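Local coordinates for protein NAD_Gly3P_dh, NAD-dependent glycerol-3-phosphate dehydrogenase (Streptosporangium roseum, PDB 5OCM) that binds NADP(H) and, as an imine reductase of the HIBADH-related family, probably reduces imines to amines with hydride from the nicotinamide, at residues V88-T93 with L133-P138; L191-V196 with A252-E257; A220-Q225 with P229-T234. One frame throughout, in Å; residues are numbered along the deposited sequence.

From the N terminus the chain first builds the Rossmann-type nucleotide-binding domain, where contact 1 closes a loop of 39 residues and ties strand 88-91 to strand 131-136 across the strand that separates them in the sheet. With helix 165-192 the chain passes into the helical C-terminal part. There contact 2 joins the end of that helix to the turn after helix 235-252, and contact 3, spanning just three intervening residues, is nested inside the loop so closed. Contact 1 is in series with both, its centre about 43 Å from that of contact 2. Contacts 1 and 3 belong to complementary halves of the cofactor site, which the two subunits share.

Contact 1: V88-T93 with L133-P138; sequences VLVNLT and LLYSGP. With NAP (NADP nicotinamide-adenine-dinucleotide phosphate), chain G.
Tyr135 meets two aliphatic side chains of the segment 88-93 through its CE2 carbon, Val90 at the ring edge and Leu92 obliquely, a compact example of how next-but-one strands of a sheet meet through their side chains. Val90 CG1 lies 3.8 Å from Tyr135 CE2, close to the plane of the ring, so the methyl abuts the rim. Leu92 reaches the same carbon with its CD2, which stands 4.0 Å from Tyr135 CE2 and near the phenolic oxygen as well. With CG1 opposite the backbone N about chi1 (175°), Val90 directs this branch at the ring. The backbones stay well apart, Val90 CA and Tyr135 CA being 8.9 Å from each other, and the long ring bridges the gap. Behind this apolar patch the chain is set by an Asx turn. Asn91 OD1 accepts from Thr93 N at 3.0 Å, with the donor above the carbonyl plane, and from Thr93 OG1, also at 3.0 Å but within that plane. Two bonds thus grip one oxygen and hold the turn that carries Thr93 to the NADP pocket, where its CG2 lies 3.8 Å from O3D of the cofactor. Val90 and Leu92 also pack on strand 62-65, while Tyr135 rests against Leu152 and Thr156. Strand 113-120, between strands 88-91 and 131-136 in the sheet, lies parallel to the first and antiparallel to the second.

Contact 2: L191-V196 with A252-E257; sequences LGTAKV and AGVNTE
A Schellman motif ends helix 165-192 and a second one ends helix 235-252, and the contact between these two helix termini illustrates how C-terminal turns can pack in an all-helical domain. Thr193 carries the first side. Its OG1 lies 3.5 Å from Ala252 CB, and its CG2 lies 3.8 Å from Val254 CG1, the two side chains slanting past each other. The threonine CG2 sits opposite its own carbonyl carbon, which leaves OG1 between the backbone N and that carbon, from where the hydroxyl is hydrogen-bonded to Leu190 O. OG1 thus bonds back to its own helix while also touching Ala252, and CG2 packs on Val254. Two backbone bonds fix the first terminus: Val196 N reaches Leu191 O at 3.1 Å and Lys195 N reaches Gly192 O at 3.0 Å. Ala194 N shares Leu191 O, approaching from the opposite face of its carbonyl plane. Farther along, Asn255 OD1 accepts from Glu257 N at 2.9 Å in an Asx turn, and Asn255 ND2 gives a nearly straight bond (172°) to Glu257 OE1, 2.8 Å away on its anti lone pair. Glu257 also forms a salt bridge with Arg268 of the second subunit, and Val254 packs on its Phe286. Across the two segments the contact is one of van der Waals touch, while the hydrogen bonds described run back into each segment's own stretch of chain.

Contact 3: A220-Q225 with P229-T234; sequences AGQVDQ and PALDAT. With NAP (NADP nicotinamide-adenine-dinucleotide phosphate), chain B.
Gln222 reaches Pro229 because its chain leaves the helix with CG beside the backbone N (chi1 -64°) and then runs extended (chi2 -165°), carrying the amide away from helix 198-225 to the loop that follows it. Here the general principle is that a helix can hold its own exit loop through one long polar side chain. Gln222 NE2 donates to Pro229 O at 3.0 Å, with an N-H...O angle of 166°. The bond is well aligned at both ends: the acceptor lies close to the amide plane of Gln222, and the donor sits in the carbonyl plane of Pro229 on a lone pair. The same nitrogen also touches the proline ring, 3.4 Å from Pro229 CD, while Leu231 CD1 lies more loosely at 4.1 Å from Gln222 NE2. Tyr228 and Ala280 also touch the glutamine.

Beyond Pro229 the loop folds through an inverse gamma turn centred on Ala230, whose closing bond is weak. It then arrives at Asp232, whose carboxylate is held through both oxygens. OD1 accepts from Ala233 N at 2.8 Å, on its anti side and out of the carboxylate plane, and OD2 is bonded to Tyr219 OH of helix 198-225. The backbone oxygen of Asp232 meets the cofactor: N7N of the nicotinamide carboxamide donates to Asp232 O at 2.8 Å, and Ala233 CB lies 3.7 Å from O7N of the same carboxamide. That NADP is also bonded by residues of the second subunit, among them Ser94 and Met14. Both Gln222 and Tyr219 thus bond the loop to one helix, the first at exposed Pro229, part-way along it, and the second at the buried carboxylate next to the carbonyl that receives the nicotinamide amide.

Contact 1: V88-T93 with L133-P138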
loop_
_atom_site.group_PDB
_atom_site.type_symbol
_atom_site.label_atom_id
_atom_site.label_comp_id
_atom_site.label_asym_id
_atom_site.label_seq_id
_atom_site.Cartn_x
_atom_site.Cartn_y
_atom_site.Cartn_z
ATOM N N VAL A 88 21.012 -2.505 29.696
ATOM C CA VAL A 88 19.963 -1.859 28.942
ATOM C C VAL A 88 19.172 -2.960 28.248
ATOM O O VAL A 88 19.754 -3.784 27.557
ATOM C CB VAL A 88 20.514 -0.822 27.985
ATOM C CG1 VAL A 88 19.431 -0.332 27.035
ATOM C CG2 VAL A 88 21.214 0.303 28.787
ATOM N N LEU A 89 17.880 -2.989 28.513
ATOM C CA LEU A 89 16.995 -3.999 28.002
ATOM C C LEU A 89 16.255 -3.394 26.809
ATOM O O LEU A 89 15.682 -2.296 26.928
ATOM C CB LEU A 89 15.996 -4.397 29.070
ATOM C CG LEU A 89 14.863 -5.314 28.692
ATOM C CD1 LEU A 89 15.389 -6.651 28.233
ATOM C CD2 LEU A 89 13.865 -5.465 29.848
ATOM N N VAL A 90 16.251 -4.118 25.688
ATOM C CA VAL A 90 15.620 -3.670 24.454
ATOM C C VAL A 90 14.604 -4.735 24.056
ATOM O O VAL A 90 14.972 -5.902 23.850
ATOM C CB VAL A 90 16.644 -3.517 23.316
ATOM C CG1 VAL A 90 15.959 -3.157 21.980
ATOM C CG2 VAL A 90 17.742 -2.499 23.697
ATOM N N ASN A 91 13.322 -4.372 24.005
ATOM C CA ASN A 91 12.268 -5.330 23.709
ATOM C C ASN A 91 11.723 -5.076 22.327
ATOM O O ASN A 91 11.184 -4.006 22.064
ATOM C CB ASN A 91 11.171 -5.198 24.753
ATOM C CG ASN A 91 10.039 -6.208 24.565
ATOM O OD1 ASN A 91 10.141 -7.164 23.778
ATOM N ND2 ASN A 91 8.994 -6.044 25.407
ATOM N N LEU A 92 11.940 -6.032 21.441
ATOM C CA LEU A 92 11.513 -5.964 20.035
ATOM C C LEU A 92 10.350 -6.919 19.752
ATOM O O LEU A 92 9.993 -7.209 18.581
ATOM C CB LEU A 92 12.699 -6.243 19.102
ATOM C CG LEU A 92 13.876 -5.255 19.197
ATOM C CD1 LEU A 92 14.989 -5.607 18.220
ATOM C CD2 LEU A 92 13.394 -3.829 19.034
ATOM N N THR A 93 9.732 -7.439 20.819
ATOM C CA THR A 93 8.558 -8.305 20.674
ATOM C C THR A 93 7.323 -7.472 20.275
ATOM O O THR A 93 7.124 -6.413 20.818
ATOM C CB THR A 93 8.301 -9.018 22.025
ATOM O OG1 THR A 93 9.510 -9.732 22.378
ATOM C CG2 THR A 93 7.151 -9.953 21.953
ATOM N N LEU A 133 13.638 0.343 11.828
ATOM C CA LEU A 133 13.281 -0.047 13.192
ATOM C C LEU A 133 13.003 1.200 14.002
ATOM O O LEU A 133 13.698 2.223 13.861
ATOM C CB LEU A 133 14.411 -0.864 13.854
ATOM C CG LEU A 133 14.742 -2.216 13.253
ATOM C CD1 LEU A 133 15.875 -2.028 12.184
ATOM C CD2 LEU A 133 15.268 -3.192 14.300
ATOM N N LEU A 134 12.010 1.109 14.883
ATOM C CA LEU A 134 11.521 2.284 15.652
ATOM C C LEU A 134 11.759 2.010 17.129
ATOM O O LEU A 134 11.498 0.909 17.578
ATOM C CB LEU A 134 10.034 2.456 15.440
ATOM C CG LEU A 134 9.569 2.468 14.009
ATOM C CD1 LEU A 134 8.057 2.647 13.919
ATOM C CD2 LEU A 134 10.265 3.566 13.227
ATOM N N TYR A 135 12.222 3.031 17.861
ATOM C CA TYR A 135 12.517 2.856 19.295
ATOM C C TYR A 135 11.853 3.972 20.085
ATOM O O TYR A 135 11.803 5.132 19.629
ATOM C CB TYR A 135 14.027 2.931 19.529
ATOM C CG TYR A 135 14.757 1.753 19.000
ATOM C CD1 TYR A 135 15.167 1.698 17.672
ATOM C CD2 TYR A 135 14.977 0.630 19.793
ATOM C CE1 TYR A 135 15.771 0.564 17.155
ATOM C CE2 TYR A 135 15.567 -0.498 19.302
ATOM C CZ TYR A 135 15.994 -0.522 17.973
ATOM O OH TYR A 135 16.556 -1.629 17.446
ATOM N N SER A 136 11.399 3.616 21.283
ATOM C CA SER A 136 10.906 4.587 22.235
ATOM C C SER A 136 11.442 4.311 23.582
ATOM O O SER A 136 11.784 3.159 23.929
ATOM C CB SER A 136 9.371 4.505 22.347
ATOM O OG SER A 136 8.802 4.575 21.092
ATOM N N GLY A 137 11.512 5.372 24.381
ATOM C CA GLY A 137 12.088 5.282 25.750
ATOM C C GLY A 137 13.026 6.454 25.933
ATOM O O GLY A 137 12.951 7.437 25.196
ATOM N N PRO A 138 13.905 6.374 26.926
ATOM C CA PRO A 138 14.775 7.563 27.207
ATOM C C PRO A 138 15.717 7.863 26.101
ATOM O O PRO A 138 16.430 6.963 25.604
ATOM C CB PRO A 138 15.532 7.183 28.480
ATOM C CG PRO A 138 15.054 5.844 28.873
ATOM C CD PRO A 138 14.065 5.285 27.916
HETATM P PA NAP G . 8.699 -17.297 15.919
HETATM O O1A NAP G . 9.535 -17.901 14.792
HETATM O O2A NAP G . 7.415 -17.981 16.034
HETATM O O5B NAP G . 9.492 -17.297 17.348
HETATM C C5B NAP G . 8.762 -17.176 18.564
HETATM C C4B NAP G . 9.849 -17.120 19.610
HETATM O O4B NAP G . 9.324 -16.832 20.894
HETATM C C3B NAP G . 10.689 -18.430 19.746
HETATM O O3B NAP G . 12.082 -18.138 20.002
HETATM C C2B NAP G . 10.023 -19.075 20.979
HETATM O O2B NAP G . 10.816 -20.083 21.633
HETATM C C1B NAP G . 9.771 -17.855 21.822
HETATM N N9A NAP G . 8.785 -18.056 22.867
HETATM C C8A NAP G . 7.462 -18.218 22.756
HETATM N N7A NAP G . 6.891 -18.363 23.943
HETATM C C5A NAP G . 7.890 -18.300 24.845
HETATM C C6A NAP G . 7.983 -18.374 26.292
HETATM N N6A NAP G . 6.833 -18.562 27.048
HETATM N N1A NAP G . 9.209 -18.357 26.861
HETATM C C2A NAP G . 10.337 -18.182 26.138
HETATM N N3A NAP G . 10.340 -18.072 24.794
HETATM C C4A NAP G . 9.146 -18.119 24.152
HETATM O O3 NAP G . 8.336 -15.771 15.727
HETATM P PN NAP G . 9.299 -14.684 14.958
HETATM O O1N NAP G . 8.856 -14.559 13.557
HETATM O O2N NAP G . 10.757 -14.828 15.425
HETATM O O5D NAP G . 8.622 -13.421 15.704
HETATM C C5D NAP G . 9.138 -13.024 16.978
HETATM C C4D NAP G . 8.591 -11.641 17.261
HETATM O O4D NAP G . 9.098 -10.715 16.208
HETATM C C3D NAP G . 7.049 -11.641 17.284
HETATM O O3D NAP G . 6.554 -10.742 18.293
HETATM C C2D NAP G . 6.753 -11.106 15.873
HETATM O O2D NAP G . 5.470 -10.487 15.688
HETATM C C1D NAP G . 7.940 -10.124 15.682
HETATM N N1N NAP G . 8.227 -9.825 14.293
HETATM C C2N NAP G . 8.501 -10.786 13.433
HETATM C C3N NAP G . 8.747 -10.492 12.078
HETATM C C7N NAP G . 8.988 -11.527 11.046
HETATM O O7N NAP G . 9.040 -11.104 9.871
HETATM N N7N NAP G . 9.114 -12.783 11.377
HETATM C C4N NAP G . 8.763 -9.152 11.659
HETATM C C5N NAP G . 8.576 -8.169 12.626
HETATM C C6N NAP G . 8.312 -8.551 13.930
HETATM P P2B NAP G . 10.757 -21.598 21.106
HETATM O O1X NAP G . 11.686 -21.649 19.938
HETATM O O2X NAP G . 11.157 -22.308 22.354
HETATM O O3X NAP G . 9.270 -21.877 20.880
#

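Contact 2: L191-V196 with A252-E257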
loop_
_atom_site.group_PDB
_atom_site.type_symbol
_atom_site.label_atom_id
_atom_site.label_comp_id
_atom_site.label_asym_id
_atom_site.label_seq_id
_atom_site.Cartn_x
_atom_site.Cartn_y
_atom_site.Cartn_z
ATOM N N LEU A 191 -6.428 -10.871 -12.047
ATOM C CA LEU A 191 -5.633 -10.944 -13.246
ATOM C C LEU A 191 -5.306 -12.361 -13.693
ATOM O O LEU A 191 -5.198 -12.605 -14.925
ATOM C CB LEU A 191 -4.342 -10.117 -13.101
ATOM C CG LEU A 191 -4.702 -8.625 -13.351
ATOM C CD1 LEU A 191 -3.686 -7.779 -12.727
ATOM C CD2 LEU A 191 -4.796 -8.321 -14.864
ATOM N N GLY A 192 -5.201 -13.267 -12.745
ATOM C CA GLY A 192 -4.977 -14.714 -13.049
ATOM C C GLY A 192 -6.088 -15.294 -13.914
ATOM O O GLY A 192 -5.819 -16.204 -14.736
ATOM N N THR A 193 -7.307 -14.759 -13.802
ATOM C CA THR A 193 -8.415 -15.252 -14.661
ATOM C C THR A 193 -8.242 -14.876 -16.098
ATOM O O THR A 193 -8.796 -15.543 -16.970
ATOM C CB THR A 193 -9.808 -14.821 -14.142
ATOM O OG1 THR A 193 -9.938 -13.428 -14.306
ATOM C CG2 THR A 193 -10.005 -15.161 -12.688
ATOM N N ALA A 194 -7.443 -13.869 -16.393
ATOM C CA ALA A 194 -7.058 -13.486 -17.741
ATOM C C ALA A 194 -5.671 -13.990 -18.110
ATOM O O ALA A 194 -5.049 -13.506 -19.044
ATOM C CB ALA A 194 -7.174 -11.970 -17.903
ATOM N N LYS A 195 -5.203 -14.990 -17.368
ATOM C CA LYS A 195 -3.911 -15.658 -17.606
ATOM C C LYS A 195 -2.732 -14.731 -17.439
ATOM O O LYS A 195 -1.706 -14.881 -18.089
ATOM C CB LYS A 195 -3.903 -16.412 -18.982
ATOM C CG LYS A 195 -5.150 -17.291 -19.196
ATOM C CD LYS A 195 -5.170 -17.994 -20.572
ATOM N N VAL A 196 -2.859 -13.731 -16.574
ATOM C CA VAL A 196 -1.710 -12.853 -16.280
ATOM C C VAL A 196 -1.107 -13.408 -15.000
ATOM O O VAL A 196 -1.796 -13.584 -14.000
ATOM C CB VAL A 196 -2.167 -11.379 -16.116
ATOM C CG1 VAL A 196 -1.008 -10.513 -15.664
ATOM C CG2 VAL A 196 -2.738 -10.855 -17.428
ATOM N N ALA A 252 -15.368 -12.276 -13.162
ATOM C CA ALA A 252 -14.215 -13.196 -13.165
ATOM C C ALA A 252 -14.404 -14.365 -12.193
ATOM O O ALA A 252 -13.607 -15.289 -12.235
ATOM C CB ALA A 252 -12.942 -12.448 -12.800
ATOM N N GLY A 253 -15.375 -14.278 -11.280
ATOM C CA GLY A 253 -15.666 -15.300 -10.305
ATOM C C GLY A 253 -14.730 -15.288 -9.109
ATOM O O GLY A 253 -14.545 -16.310 -8.472
ATOM N N VAL A 254 -14.106 -14.132 -8.799
ATOM C CA VAL A 254 -13.185 -14.074 -7.670
ATOM C C VAL A 254 -13.865 -13.473 -6.445
ATOM O O VAL A 254 -15.003 -12.972 -6.540
ATOM C CB VAL A 254 -11.858 -13.356 -8.017
ATOM C CG1 VAL A 254 -11.209 -13.983 -9.241
ATOM C CG2 VAL A 254 -12.049 -11.914 -8.317
ATOM N N ASN A 255 -13.167 -13.486 -5.309
ATOM C CA ASN A 255 -13.736 -12.954 -4.059
ATOM C C ASN A 255 -13.968 -11.450 -4.166
ATOM O O ASN A 255 -13.143 -10.763 -4.771
ATOM C CB ASN A 255 -12.765 -13.267 -2.934
ATOM C CG ASN A 255 -13.301 -12.900 -1.566
ATOM O OD1 ASN A 255 -13.150 -11.774 -1.120
ATOM N ND2 ASN A 255 -13.924 -13.858 -0.894
ATOM N N THR A 256 -15.033 -10.916 -3.592
ATOM C CA THR A 256 -15.303 -9.499 -3.608
ATOM C C THR A 256 -15.391 -8.844 -2.234
ATOM O O THR A 256 -15.819 -7.704 -2.135
ATOM C CB THR A 256 -16.618 -9.153 -4.350
ATOM O OG1 THR A 256 -17.703 -9.751 -3.655
ATOM C CG2 THR A 256 -16.577 -9.712 -5.753
ATOM N N GLU A 257 -15.003 -9.543 -1.185
ATOM C CA GLU A 257 -15.096 -8.970 0.168
ATOM C C GLU A 257 -14.325 -7.670 0.361
ATOM O O GLU A 257 -14.824 -6.768 1.062
ATOM C CB GLU A 257 -14.661 -9.978 1.204
ATOM C CG GLU A 257 -15.729 -11.055 1.299
ATOM C CD GLU A 257 -15.409 -12.196 2.167
ATOM O OE1 GLU A 257 -14.756 -13.169 1.702
ATOM O OE2 GLU A 257 -15.895 -12.104 3.302
#

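Contact 3: A220-Q225 with P229-T234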
loop_
_atom_site.group_PDB
_atom_site.type_symbol
_atom_site.label_atom_id
_atom_site.label_comp_id
_atom_site.label_asym_id
_atom_site.label_seq_id
_atom_site.Cartn_x
_atom_site.Cartn_y
_atom_site.Cartn_z
ATOM N N ALA A 220 -2.674 13.376 4.135
ATOM C CA ALA A 220 -2.309 13.600 5.531
ATOM C C ALA A 220 -2.432 15.079 5.890
ATOM O O ALA A 220 -2.875 15.457 6.982
ATOM C CB ALA A 220 -0.894 13.114 5.777
ATOM N N GLY A 221 -2.019 15.956 4.997
ATOM C CA GLY A 221 -2.153 17.390 5.209
ATOM C C GLY A 221 -3.617 17.787 5.354
ATOM O O GLY A 221 -3.982 18.571 6.227
ATOM N N GLN A 222 -4.472 17.230 4.501
ATOM C CA GLN A 222 -5.888 17.499 4.603
ATOM C C GLN A 222 -6.489 16.999 5.925
ATOM O O GLN A 222 -7.268 17.715 6.535
ATOM C CB GLN A 222 -6.639 16.917 3.404
ATOM C CG GLN A 222 -6.254 17.546 2.065
ATOM C CD GLN A 222 -7.280 17.204 0.956
ATOM O OE1 GLN A 222 -8.077 16.291 1.104
ATOM N NE2 GLN A 222 -7.331 18.006 -0.092
ATOM N N VAL A 223 -6.075 15.821 6.370
ATOM C CA VAL A 223 -6.484 15.295 7.685
ATOM C C VAL A 223 -6.099 16.268 8.781
ATOM O O VAL A 223 -6.943 16.579 9.649
ATOM C CB VAL A 223 -5.933 13.902 7.950
ATOM C CG1 VAL A 223 -6.144 13.507 9.387
ATOM C CG2 VAL A 223 -6.557 12.857 7.026
ATOM N N ASP A 224 -4.881 16.804 8.743
ATOM C CA ASP A 224 -4.492 17.752 9.788
ATOM C C ASP A 224 -5.248 19.071 9.724
ATOM O O ASP A 224 -5.405 19.737 10.745
ATOM C CB ASP A 224 -2.997 17.925 9.781
ATOM C CG ASP A 224 -2.280 16.631 10.279
ATOM O OD1 ASP A 224 -2.918 15.764 10.994
ATOM O OD2 ASP A 224 -1.105 16.566 10.050
ATOM N N GLN A 225 -5.722 19.477 8.550
ATOM C CA GLN A 225 -6.579 20.669 8.469
ATOM C C GLN A 225 -8.042 20.424 8.758
ATOM O O GLN A 225 -8.777 21.354 9.007
ATOM C CB GLN A 225 -6.503 21.261 7.041
ATOM C CG GLN A 225 -5.116 21.715 6.636
ATOM C CD GLN A 225 -4.484 22.746 7.554
ATOM O OE1 GLN A 225 -3.205 22.835 7.638
ATOM N NE2 GLN A 225 -5.295 23.506 8.223
ATOM N N PRO A 229 -10.809 19.295 0.250
ATOM C CA PRO A 229 -11.227 19.603 -1.133
ATOM C C PRO A 229 -10.772 18.511 -2.104
ATOM O O PRO A 229 -9.721 17.949 -1.943
ATOM C CB PRO A 229 -10.529 20.951 -1.424
ATOM C CG PRO A 229 -9.291 20.886 -0.603
ATOM C CD PRO A 229 -9.778 20.215 0.713
ATOM N N ALA A 230 -11.580 18.262 -3.125
ATOM C CA ALA A 230 -11.285 17.260 -4.142
ATOM C C ALA A 230 -10.384 17.850 -5.200
ATOM O O ALA A 230 -10.849 18.265 -6.244
ATOM C CB ALA A 230 -12.574 16.730 -4.733
ATOM N N LEU A 231 -9.097 17.931 -4.898
ATOM C CA LEU A 231 -8.127 18.500 -5.808
ATOM C C LEU A 231 -7.781 17.554 -6.961
ATOM O O LEU A 231 -7.389 17.981 -8.009
ATOM C CB LEU A 231 -6.873 18.939 -5.110
ATOM C CG LEU A 231 -7.214 20.058 -4.066
ATOM C CD1 LEU A 231 -5.996 20.335 -3.180
ATOM C CD2 LEU A 231 -7.725 21.340 -4.715
ATOM N N ASP A 232 -7.940 16.284 -6.707
ATOM C CA ASP A 232 -7.661 15.218 -7.680
ATOM C C ASP A 232 -8.915 14.542 -8.164
ATOM O O ASP A 232 -9.191 14.564 -9.373
ATOM C CB ASP A 232 -6.597 14.183 -7.178
ATOM C CG ASP A 232 -6.804 13.771 -5.682
ATOM O OD1 ASP A 232 -7.885 14.015 -5.094
ATOM O OD2 ASP A 232 -5.837 13.175 -5.152
ATOM N N ALA A 233 -9.683 13.943 -7.255
ATOM C CA ALA A 233 -10.872 13.180 -7.562
ATOM C C ALA A 233 -11.835 13.274 -6.392
ATOM O O ALA A 233 -11.415 13.234 -5.220
ATOM C CB ALA A 233 -10.502 11.720 -7.795
ATOM N N THR A 234 -13.134 13.352 -6.662
ATOM C CA THR A 234 -14.145 13.304 -5.639
ATOM C C THR A 234 -14.415 11.866 -5.171
ATOM O O THR A 234 -14.150 10.860 -5.888
ATOM C CB THR A 234 -15.490 13.865 -6.158
ATOM O OG1 THR A 234 -15.930 13.069 -7.263
ATOM C CG2 THR A 234 -15.363 15.307 -6.646
HETATM P PA NAP B . -15.080 14.809 -13.504
HETATM O O1A NAP B . -16.363 14.319 -12.816
HETATM O O2A NAP B . -14.317 15.974 -12.931
HETATM O O5B NAP B . -15.376 14.959 -15.131
HETATM C C5B NAP B . -16.356 14.123 -15.711
HETATM C C4B NAP B . -16.398 14.568 -17.177
HETATM O O4B NAP B . -17.353 13.722 -17.830
HETATM C C3B NAP B . -16.855 16.009 -17.470
HETATM O O3B NAP B . -16.117 16.427 -18.619
HETATM C C2B NAP B . -18.354 15.843 -17.766
HETATM O O2B NAP B . -18.936 16.858 -18.527
HETATM C C1B NAP B . -18.281 14.571 -18.581
HETATM N N9A NAP B . -19.570 13.909 -18.713
HETATM C C8A NAP B . -20.278 13.322 -17.736
HETATM N N7A NAP B . -21.436 12.865 -18.259
HETATM C C5A NAP B . -21.466 13.196 -19.585
HETATM C C6A NAP B . -22.416 13.033 -20.687
HETATM N N6A NAP B . -23.540 12.381 -20.411
HETATM N N1A NAP B . -22.135 13.566 -21.882
HETATM C C2A NAP B . -20.968 14.208 -22.081
HETATM N N3A NAP B . -20.045 14.427 -21.093
HETATM C C4A NAP B . -20.273 13.956 -19.859
HETATM O O3 NAP B . -14.273 13.469 -13.596
HETATM P PN NAP B . -12.683 13.331 -13.833
HETATM O O1N NAP B . -11.921 13.338 -12.541
HETATM O O2N NAP B . -12.230 14.225 -14.964
HETATM O O5D NAP B . -12.707 11.841 -14.308
HETATM C C5D NAP B . -12.819 11.465 -15.709
HETATM C C4D NAP B . -12.563 10.029 -15.945
HETATM O O4D NAP B . -11.148 9.809 -15.723
HETATM C C3D NAP B . -13.309 9.116 -14.983
HETATM O O3D NAP B . -13.602 7.929 -15.709
HETATM C C2D NAP B . -12.301 8.777 -13.873
HETATM O O2D NAP B . -12.633 7.563 -13.142
HETATM C C1D NAP B . -11.013 8.820 -14.661
HETATM N N1N NAP B . -9.807 9.102 -13.825
HETATM C C2N NAP B . -9.797 10.152 -13.000
HETATM C C3N NAP B . -8.722 10.453 -12.183
HETATM C C7N NAP B . -8.672 11.617 -11.222
HETATM O O7N NAP B . -7.791 11.556 -10.315
HETATM N N7N NAP B . -9.546 12.615 -11.374
HETATM C C4N NAP B . -7.650 9.556 -12.186
HETATM C C5N NAP B . -7.653 8.441 -13.076
HETATM C C6N NAP B . -8.767 8.190 -13.877
HETATM P P2B NAP B . -19.587 18.145 -17.811
HETATM O O1X NAP B . -18.457 19.049 -17.408
HETATM O O2X NAP B . -20.494 18.635 -18.856
HETATM O O3X NAP B . -20.275 17.618 -16.596
#